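Local structure of putative Acetyltransferase from the GNAT family (Novosphingobium aromaticivorans DSM 12444, 3EC4) at residues Lys181-Ala184 / Gly185-Ala188; Ala204-Leu207 / Tyr208-Leu211. The protein is a putative acetyltransferase of the GNAT family that probably transfers an acyl group, its acceptor substrate being unknown. All blocks are in the same frame, centred on the assembly; numbering follows the deposited sequence.

Contact 1. Residues Lys181-Ala184 / Gly185-Ala188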
# COMPACT_ATOMS: atom_id res chain seq x y z
N LYS A 181 11.22 9.19 -7.19
CA LYS A 181 12.21 8.12 -7.34
C LYS A 181 11.53 6.77 -7.52
O LYS A 181 11.87 5.98 -8.40
CB LYS A 181 13.12 8.08 -6.14
CG LYS A 181 14.28 7.10 -6.31
CD LYS A 181 15.26 7.49 -7.39
CE LYS A 181 16.41 6.50 -7.41
NZ LYS A 181 17.35 6.78 -8.46
N VAL A 182 10.55 6.49 -6.69
CA VAL A 182 9.82 5.22 -6.83
C VAL A 182 9.19 5.04 -8.26
O VAL A 182 9.31 3.97 -8.88
CB VAL A 182 8.73 5.08 -5.71
CG1 VAL A 182 7.80 3.84 -6.05
CG2 VAL A 182 9.35 4.91 -4.32
N ILE A 183 8.50 6.08 -8.76
CA ILE A 183 7.80 5.99 -10.04
C ILE A 183 8.75 5.95 -11.26
O ILE A 183 8.42 5.35 -12.25
CB ILE A 183 6.67 7.05 -10.20
CG1 ILE A 183 7.21 8.47 -10.31
CG2 ILE A 183 5.63 6.88 -9.08
CD1 ILE A 183 6.08 9.55 -10.50
N ALA A 184 9.96 6.51 -11.10
CA ALA A 184 11.01 6.41 -12.09
C ALA A 184 11.40 4.95 -12.30
O ALA A 184 11.61 4.50 -13.43
CB ALA A 184 12.18 7.23 -11.65
N GLY A 185 11.50 4.20 -11.20
CA GLY A 185 11.89 2.79 -11.28
C GLY A 185 10.80 1.98 -11.95
O GLY A 185 11.07 1.14 -12.81
N MSE A 186 9.55 2.25 -11.55
CA MSE A 186 8.38 1.64 -12.21
C MSE A 186 8.38 1.93 -13.73
O MSE A 186 8.34 1.01 -14.57
CB MSE A 186 7.10 2.13 -11.56
CG MSE A 186 6.98 1.62 -10.12
SE MSE A 186 5.45 2.44 -9.30
CE MSE A 186 5.52 1.55 -7.60
N ALA A 187 8.55 3.20 -14.06
CA ALA A 187 8.68 3.63 -15.45
C ALA A 187 9.76 2.88 -16.22
O ALA A 187 9.51 2.46 -17.36
CB ALA A 187 8.93 5.13 -15.52
N ALA A 188 10.95 2.73 -15.63
CA ALA A 188 12.06 2.05 -16.23
C ALA A 188 11.66 0.62 -16.64
O ALA A 188 12.09 0.15 -17.69
CB ALA A 188 13.28 1.99 -15.32

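Contact 2. Residues Ala204-Leu207 / Tyr208-Leu211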
# COMPACT_ATOMS: atom_id res chain seq x y z
N ALA A 204 -2.95 15.76 0.12
CA ALA A 204 -2.25 14.62 -0.48
C ALA A 204 -2.68 14.42 -1.91
O ALA A 204 -1.86 14.17 -2.79
CB ALA A 204 -2.48 13.33 0.36
N ILE A 205 -3.98 14.49 -2.17
CA ILE A 205 -4.49 14.35 -3.57
C ILE A 205 -3.89 15.42 -4.51
O ILE A 205 -3.53 15.13 -5.63
CB ILE A 205 -6.05 14.34 -3.59
CG1 ILE A 205 -6.57 13.07 -2.85
CG2 ILE A 205 -6.65 14.49 -4.99
CD1 ILE A 205 -8.05 13.14 -2.52
N ARG A 206 -3.78 16.66 -4.03
CA ARG A 206 -3.13 17.71 -4.79
C ARG A 206 -1.67 17.42 -5.04
O ARG A 206 -1.18 17.68 -6.14
CB ARG A 206 -3.29 19.08 -4.08
CG ARG A 206 -4.70 19.65 -4.13
CD ARG A 206 -4.73 21.09 -3.59
NE ARG A 206 -4.29 21.25 -2.20
CZ ARG A 206 -5.09 21.28 -1.12
NH1 ARG A 206 -6.39 21.11 -1.25
NH2 ARG A 206 -4.57 21.45 0.09
N LEU A 207 -0.99 16.85 -4.06
CA LEU A 207 0.40 16.52 -4.21
C LEU A 207 0.53 15.47 -5.29
O LEU A 207 1.31 15.61 -6.24
CB LEU A 207 1.02 16.00 -2.91
CG LEU A 207 2.33 15.24 -3.05
CD1 LEU A 207 3.43 16.16 -3.68
CD2 LEU A 207 2.78 14.67 -1.70
N TYR A 208 -0.29 14.43 -5.17
CA TYR A 208 -0.25 13.35 -6.17
C TYR A 208 -0.61 13.83 -7.56
O TYR A 208 0.06 13.43 -8.52
CB TYR A 208 -1.13 12.18 -5.75
CG TYR A 208 -0.78 11.61 -4.40
CD1 TYR A 208 0.55 11.46 -3.99
CD2 TYR A 208 -1.79 11.22 -3.54
CE1 TYR A 208 0.84 10.95 -2.72
CE2 TYR A 208 -1.49 10.69 -2.29
CZ TYR A 208 -0.19 10.56 -1.88
OH TYR A 208 0.02 10.05 -0.62
N GLU A 209 -1.65 14.64 -7.71
CA GLU A 209 -1.93 15.30 -9.00
C GLU A 209 -0.71 16.03 -9.57
O GLU A 209 -0.45 15.97 -10.77
CB GLU A 209 -3.11 16.27 -8.87
CG GLU A 209 -4.41 15.54 -8.73
CD GLU A 209 -5.56 16.49 -8.38
OE1 GLU A 209 -5.32 17.63 -7.97
OE2 GLU A 209 -6.70 16.06 -8.56
N SER A 210 0.06 16.70 -8.72
CA SER A 210 1.24 17.44 -9.17
C SER A 210 2.40 16.52 -9.57
O SER A 210 3.38 16.96 -10.18
CB SER A 210 1.65 18.48 -8.11
OG SER A 210 0.53 19.29 -7.79
N LEU A 211 2.31 15.26 -9.21
CA LEU A 211 3.32 14.25 -9.53
C LEU A 211 2.84 13.33 -10.65
O LEU A 211 3.45 12.30 -10.91
CB LEU A 211 3.63 13.41 -8.28
CG LEU A 211 4.43 14.16 -7.20
CD1 LEU A 211 4.39 13.25 -5.94
CD2 LEU A 211 5.81 14.44 -7.68

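Contact 1. Residues Lys181-Ala184 / Gly185-Ala188
The methyl end of the selenomethionine Met186 lies against one branch of Val182, CE standing 3.6 Å from CG1. The two side chains run side by side and point the same way, one helical turn apart. Val182 presents CG1 because this branch is anti to its own backbone N (chi1 170°), while Met186, with CG beside its backbone N (chi1 -67°), turns back toward the preceding turn, and the extended chain beyond CG brings CE to Val182. There SE also meets Ile183 at a looser distance, 4.4 Å from CG2. Beneath these side chains the backbone repeats the i to i+4 pattern of an alpha-helix. The N-H of Met186 reaches Val182 O at 3.2 Å, and Ala187 N is held more closely by Ile183 O, at 2.8 Å. Gly185 N is less firmly placed, with weak bonds to both Lys181 O and Val182 O.

This is the last part of helix 174-188, the helix of the beta-alpha-beta unit between strands 157-165 and 192-198 in the GNAT fold. Branched and flexible apolar residues suit the face turned to the sheet: Val160 touches Val182, Ile183 and Met186, Ala147 backs Val182, and Ala158 backs Met186. Small Ala184, Gly185 and Ala188 occupy less buried positions, and Lys181 carries its amine outward, with an acetate ion close to its side chain.

Contact 2. Residues Ala204-Leu207 / Tyr208-Leu211
Glu209 N reaches Ile205 O at 2.8 Å, one helical turn back. Here the extended side chain of Glu209 passes obliquely over the isoleucine, putting OE2 3.9 Å from CG2. Glu209 itself is exposed, as suits an acid, although its chain lies along the isoleucine and touches Met87.

The preceding bond follows the same helical pattern, Tyr208 N lying 2.9 Å from Ala204 O, and the ring of this tyrosine rests beside the same oxygen. Ala204 O sits over one ring face, 3.0 Å above the plane and displaced toward the rim, with CD2 as its nearest ring atom. With CG beside its own backbone N (chi1 -56°), the tyrosine folds its ring back along the helix, where CE2 also meets Ala204 CB at 3.9 Å; a methyl group is small enough to leave room for the ring. A glycine in place of Tyr208 would probably leave the methyl of Ala204 without its ring partner and open a gap between this helix and Leu195 and Met87.

Leu207 and Leu211 meet through their CD1 methyls, 3.8 Å apart, beside Ala176 and Ile179 of the preceding helix.

Asn201 OD1 accepts a hydrogen bond from Ala204 N, in the first turn of the helix. Amphipathic helix 202-210 follows strand 192-198 and precedes strand 214-226 in the chain; it packs on strands 192-198 and 76-88, its tyrosine and aliphatic residues turned inward in the C-terminal part of the GNAT fold.

Overall arrangement
Contacts 1 and 2 follow one another along the chain, their centres about 17 Å apart; contact 1 lies at the C-terminal end of helix 174-188, whereas contact 2 spans most of helix 202-210 and its exit. Contact 1 is partly buried, and its main side-chain contacts are purely apolar, turned to strands 142-149 and 157-165. Contact 2 is nearer the surface: it mixes an aromatic ring and leucines with the carboxylate of an exposed glutamate, and its inward side faces strands 76-88 and 192-198. Leu207 and Tyr208 of helix 202-210, and Leu211 just beyond it, pack against helix 174-188, and the contacts themselves touch where Ile183 CD1 lies 3.8 Å from Leu211 O.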